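Local coordinates for benzoylformate decarboxylase (Mycobacterium smegmatis, PDB 4Q9D), which belongs to the thiamine diphosphate-dependent enzyme family and holds a magnesium ion in its C-terminal cofactor-binding domain, at residues R426-Y439 and P453-A465. Numbering follows the deposited sequence.
With MG (magnesium ion), chain F; FMT (formic acid), chain H.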
loop_
_atom_site.group_PDB
_atom_site.type_symbol
_atom_site.label_atom_id
_atom_site.label_comp_id
_atom_site.label_asym_id
_atom_site.label_seq_id
_atom_site.Cartn_x
_atom_site.Cartn_y
_atom_site.Cartn_z
ATOM N N ARG B 426 -14.541 36.581 19.028
ATOM C CA ARG B 426 -13.851 36.184 20.248
ATOM C C ARG B 426 -12.385 36.171 19.944
ATOM O O ARG B 426 -11.966 36.284 18.768
ATOM C CB ARG B 426 -14.313 34.807 20.736
ATOM C CG ARG B 426 -13.793 33.652 19.895
ATOM C CD ARG B 426 -14.219 32.292 20.436
ATOM N NE ARG B 426 -13.944 31.276 19.434
ATOM C CZ ARG B 426 -14.206 29.983 19.573
ATOM N NH1 ARG B 426 -14.772 29.520 20.678
ATOM N NH2 ARG B 426 -13.897 29.149 18.596
ATOM N N THR B 427 -11.607 36.053 21.006
ATOM C CA THR B 427 -10.173 36.024 20.882
ATOM C C THR B 427 -9.696 34.589 21.042
ATOM O O THR B 427 -10.300 33.785 21.760
ATOM C CB THR B 427 -9.479 36.986 21.890
ATOM O OG1 THR B 427 -9.881 38.328 21.605
ATOM C CG2 THR B 427 -7.951 36.928 21.756
ATOM N N VAL B 428 -8.636 34.269 20.313
ATOM C CA VAL B 428 -7.956 32.995 20.471
ATOM C C VAL B 428 -6.674 33.242 21.244
ATOM O O VAL B 428 -5.842 34.082 20.857
ATOM C CB VAL B 428 -7.613 32.339 19.112
ATOM C CG1 VAL B 428 -6.775 31.047 19.342
ATOM C CG2 VAL B 428 -8.883 32.015 18.367
ATOM N N VAL B 429 -6.531 32.523 22.348
ATOM C CA VAL B 429 -5.322 32.591 23.156
ATOM C C VAL B 429 -4.613 31.243 23.035
ATOM O O VAL B 429 -5.157 30.201 23.394
ATOM C CB VAL B 429 -5.662 32.875 24.628
ATOM C CG1 VAL B 429 -4.377 32.818 25.513
ATOM C CG2 VAL B 429 -6.394 34.222 24.733
ATOM N N ALA B 430 -3.400 31.276 22.512
ATOM C CA ALA B 430 -2.650 30.068 22.250
ATOM C C ALA B 430 -1.436 30.085 23.145
ATOM O O ALA B 430 -0.620 31.001 23.068
ATOM C CB ALA B 430 -2.229 30.002 20.735
ATOM N N THR B 431 -1.311 29.081 24.001
ATOM C CA THR B 431 -0.131 28.993 24.843
ATOM C C THR B 431 0.771 27.899 24.283
ATOM O O THR B 431 0.411 26.715 24.290
ATOM C CB THR B 431 -0.497 28.739 26.333
ATOM O OG1 THR B 431 -1.147 27.469 26.448
ATOM C CG2 THR B 431 -1.449 29.852 26.847
ATOM N N ILE B 432 1.940 28.301 23.796
ATOM C CA ILE B 432 2.799 27.417 23.005
ATOM C C ILE B 432 4.214 27.378 23.587
ATOM O O ILE B 432 4.797 28.435 23.869
ATOM C CB ILE B 432 2.901 27.942 21.527
ATOM C CG1 ILE B 432 1.523 28.314 20.977
ATOM C CG2 ILE B 432 3.528 26.874 20.588
ATOM C CD1 ILE B 432 0.612 27.083 20.740
ATOM N N GLY B 433 4.786 26.189 23.763
ATOM C CA GLY B 433 6.185 26.101 24.187
ATOM C C GLY B 433 7.113 26.683 23.104
ATOM O O GLY B 433 6.728 26.769 21.932
ATOM N N ASP B 434 8.340 27.071 23.464
ATOM C CA ASP B 434 9.234 27.702 22.489
ATOM C C ASP B 434 9.692 26.725 21.407
ATOM O O ASP B 434 9.889 27.126 20.268
ATOM C CB ASP B 434 10.435 28.454 23.151
ATOM C CG ASP B 434 11.193 27.612 24.190
ATOM O OD1 ASP B 434 10.728 26.541 24.596
ATOM O OD2 ASP B 434 12.268 28.034 24.629
ATOM N N GLY B 435 9.887 25.456 21.762
ATOM C CA GLY B 435 10.228 24.448 20.763
ATOM C C GLY B 435 9.066 24.220 19.793
ATOM O O GLY B 435 9.240 24.234 18.570
ATOM N N SER B 436 7.881 24.007 20.351
ATOM C CA SER B 436 6.665 23.838 19.575
ATOM C C SER B 436 6.405 25.006 18.655
ATOM O O SER B 436 5.980 24.816 17.515
ATOM C CB SER B 436 5.453 23.658 20.504
ATOM O OG SER B 436 5.595 22.439 21.237
ATOM N N PHE B 437 6.659 26.215 19.149
ATOM C CA PHE B 437 6.445 27.422 18.356
ATOM C C PHE B 437 7.251 27.432 17.048
ATOM O O PHE B 437 6.792 27.990 16.059
ATOM C CB PHE B 437 6.787 28.680 19.161
ATOM C CG PHE B 437 6.176 29.938 18.606
ATOM C CD1 PHE B 437 4.790 30.129 18.632
ATOM C CD2 PHE B 437 6.981 30.945 18.083
ATOM C CE1 PHE B 437 4.218 31.303 18.117
ATOM C CE2 PHE B 437 6.417 32.109 17.560
ATOM C CZ PHE B 437 5.036 32.281 17.565
ATOM N N GLN B 438 8.435 26.822 17.037
ATOM C CA GLN B 438 9.301 26.848 15.835
ATOM C C GLN B 438 8.830 26.003 14.658
ATOM O O GLN B 438 9.125 26.348 13.505
ATOM C CB GLN B 438 10.724 26.391 16.168
ATOM C CG GLN B 438 11.304 27.063 17.387
ATOM C CD GLN B 438 11.267 28.567 17.294
ATOM O OE1 GLN B 438 11.727 29.153 16.304
ATOM N NE2 GLN B 438 10.726 29.214 18.334
ATOM N N TYR B 439 8.154 24.883 14.930
ATOM C CA TYR B 439 7.787 23.921 13.869
ATOM C C TYR B 439 7.026 24.550 12.723
ATOM O O TYR B 439 7.320 24.281 11.560
ATOM C CB TYR B 439 6.969 22.712 14.397
ATOM C CG TYR B 439 7.782 21.716 15.197
ATOM C CD1 TYR B 439 8.140 20.481 14.672
ATOM C CD2 TYR B 439 8.146 22.002 16.507
ATOM C CE1 TYR B 439 8.886 19.563 15.445
ATOM C CE2 TYR B 439 8.876 21.115 17.269
ATOM C CZ TYR B 439 9.257 19.914 16.737
ATOM O OH TYR B 439 9.977 19.065 17.548
ATOM N N PRO B 453 -7.515 38.077 15.537
ATOM C CA PRO B 453 -7.391 38.334 16.980
ATOM C C PRO B 453 -6.853 37.098 17.680
ATOM O O PRO B 453 -7.583 36.350 18.353
ATOM C CB PRO B 453 -8.834 38.630 17.425
ATOM C CG PRO B 453 -9.670 37.762 16.478
ATOM C CD PRO B 453 -8.909 37.783 15.135
ATOM N N ILE B 454 -5.547 36.905 17.539
ATOM C CA ILE B 454 -4.882 35.803 18.182
ATOM C C ILE B 454 -3.744 36.334 19.041
ATOM O O ILE B 454 -2.915 37.127 18.585
ATOM C CB ILE B 454 -4.298 34.811 17.165
ATOM C CG1 ILE B 454 -5.370 34.352 16.162
ATOM C CG2 ILE B 454 -3.670 33.619 17.907
ATOM C CD1 ILE B 454 -4.766 33.512 15.048
ATOM N N VAL B 455 -3.705 35.881 20.284
ATOM C CA VAL B 455 -2.597 36.216 21.167
ATOM C C VAL B 455 -1.803 34.947 21.389
ATOM O O VAL B 455 -2.291 34.009 22.024
ATOM C CB VAL B 455 -3.094 36.763 22.538
ATOM C CG1 VAL B 455 -1.904 37.133 23.403
ATOM C CG2 VAL B 455 -4.026 37.971 22.331
ATOM N N PHE B 456 -0.599 34.898 20.834
ATOM C CA PHE B 456 0.275 33.737 20.989
ATOM C C PHE B 456 1.136 34.008 22.226
ATOM O O PHE B 456 1.933 34.953 22.237
ATOM C CB PHE B 456 1.207 33.581 19.757
ATOM C CG PHE B 456 0.475 33.308 18.453
ATOM C CD1 PHE B 456 0.029 32.024 18.136
ATOM C CD2 PHE B 456 0.227 34.333 17.558
ATOM C CE1 PHE B 456 -0.645 31.760 16.922
ATOM C CE2 PHE B 456 -0.454 34.085 16.332
ATOM C CZ PHE B 456 -0.897 32.797 16.032
ATOM N N VAL B 457 0.986 33.190 23.256
ATOM C CA VAL B 457 1.794 33.335 24.449
ATOM C C VAL B 457 2.826 32.228 24.439
ATOM O O VAL B 457 2.507 31.052 24.620
ATOM C CB VAL B 457 0.951 33.218 25.715
ATOM C CG1 VAL B 457 1.861 33.276 26.968
ATOM C CG2 VAL B 457 -0.105 34.278 25.739
ATOM N N VAL B 458 4.071 32.606 24.207
ATOM C CA VAL B 458 5.135 31.630 24.015
ATOM C C VAL B 458 5.994 31.494 25.267
ATOM O O VAL B 458 6.607 32.452 25.722
ATOM C CB VAL B 458 6.021 32.028 22.799
ATOM C CG1 VAL B 458 7.204 31.091 22.670
ATOM C CG2 VAL B 458 5.182 32.037 21.503
ATOM N N LEU B 459 6.042 30.290 25.811
ATOM C CA LEU B 459 6.800 30.036 27.030
ATOM C C LEU B 459 8.233 29.640 26.708
ATOM O O LEU B 459 8.523 28.499 26.323
ATOM C CB LEU B 459 6.094 28.968 27.881
ATOM C CG LEU B 459 4.742 29.354 28.508
ATOM C CD1 LEU B 459 3.643 29.430 27.502
ATOM C CD2 LEU B 459 4.373 28.321 29.576
ATOM N N ARG B 460 9.124 30.609 26.858
ATOM C CA ARG B 460 10.509 30.468 26.465
ATOM C C ARG B 460 11.382 30.015 27.658
ATOM O O ARG B 460 11.827 30.831 28.464
ATOM C CB ARG B 460 11.008 31.803 25.873
ATOM C CG ARG B 460 12.557 31.885 25.596
ATOM C CD ARG B 460 12.911 31.271 24.255
ATOM N NE ARG B 460 14.332 31.393 23.932
ATOM C CZ ARG B 460 15.097 30.377 23.569
ATOM N NH1 ARG B 460 14.564 29.155 23.471
ATOM N NH2 ARG B 460 16.389 30.583 23.309
ATOM N N ASN B 461 11.626 28.715 27.759
ATOM C CA ASN B 461 12.533 28.196 28.773
ATOM C C ASN B 461 13.823 27.605 28.198
ATOM O O ASN B 461 14.616 27.030 28.940
ATOM C CB ASN B 461 11.825 27.167 29.682
ATOM C CG ASN B 461 11.267 25.985 28.907
ATOM O OD1 ASN B 461 11.570 25.796 27.729
ATOM N ND2 ASN B 461 10.458 25.176 29.567
ATOM N N GLY B 462 14.033 27.732 26.886
ATOM C CA GLY B 462 15.301 27.319 26.279
ATOM C C GLY B 462 15.457 25.812 26.042
ATOM O O GLY B 462 16.563 25.320 25.778
ATOM N N GLU B 463 14.360 25.057 26.120
ATOM C CA GLU B 463 14.462 23.596 25.945
ATOM C C GLU B 463 13.170 22.929 25.519
ATOM O O GLU B 463 12.079 23.462 25.731
ATOM C CB GLU B 463 14.924 22.929 27.252
ATOM C CG GLU B 463 14.067 23.303 28.430
ATOM C CD GLU B 463 14.603 22.750 29.754
ATOM O OE1 GLU B 463 15.841 22.686 29.951
ATOM O OE2 GLU B 463 13.766 22.376 30.596
ATOM N N TYR B 464 13.291 21.731 24.957
ATOM C CA TYR B 464 12.102 20.958 24.650
ATOM C C TYR B 464 11.514 20.300 25.897
ATOM O O TYR B 464 12.241 19.921 26.803
ATOM C CB TYR B 464 12.425 19.871 23.636
ATOM C CG TYR B 464 12.601 20.361 22.226
ATOM C CD1 TYR B 464 11.530 20.904 21.516
ATOM C CD2 TYR B 464 13.812 20.202 21.571
ATOM C CE1 TYR B 464 11.673 21.294 20.185
ATOM C CE2 TYR B 464 13.966 20.589 20.257
ATOM C CZ TYR B 464 12.900 21.143 19.569
ATOM O OH TYR B 464 13.073 21.543 18.266
ATOM N N ALA B 465 10.193 20.139 25.901
ATOM C CA ALA B 465 9.493 19.404 26.944
ATOM C C ALA B 465 9.681 17.898 26.757
ATOM O O ALA B 465 9.043 17.281 25.905
ATOM C CB ALA B 465 8.020 19.767 26.927
HETATM MG MG MG F . 10.354 24.836 26.105
HETATM C C FMT H . 8.125 23.058 24.099
HETATM O O1 FMT H . 7.463 22.964 23.072
HETATM O O2 FMT H . 9.208 23.630 24.136
HETATM O O HOH W 1 11.373 23.109 17.067
HETATM O O HOH W 2 8.438 26.075 26.894
#
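V458 lies over one face of the F437 ring. V458 CG2 is 3.6 Å from the centroid of the F437 ring, a CH-pi contact. F437 CG stands anti to the backbone N (chi1 -161°), which swings the ring off the short helix and across V458. The F456 ring takes I454 CG2 over one face, while A430 CB meets it obliquely. The Y464 ring passes G435, with Y464 CE1 3.5 Å from G435 CA, and water 1 sits at its edge in plane, joining Y464 OH to G435 O. Y464 OH also bonds N26 of the second subunit, so this side borders the subunit interface.

D434 OD2 meets the R460 guanidinium at its edge in a salt bridge, D434 OD2 to R460 NH1, 2.8 Å. The two planes are 59° apart. R460 NH1 comes from the anti side of D434 OD2, 30° out of the carboxylate plane. G462 N uses the syn lone pair of OD2. D434 OD1 binds the magnesium ion at 2.3 Å. Together with this metal bond, the two bonds to OD2 hold the carboxylate's rotation. N461 OD1, E463 O, water 2 and a formic acid oxygen also bind the metal. The formic acid probably comes from the crystallisation liquor; G435 N and S436 N both donate to it.

Behind the site, strands 428-433 and 454-460 run parallel, in register from V428 with I454 to G433 with L459. They are central in a six-stranded parallel sheet, with helix 489-495 covering V458 and F437. At the C-terminal ends of these strands, G433-D434-G435 and N461 match the GDG...N motif of thiamine diphosphate enzymes, with E463 supplying its backbone O.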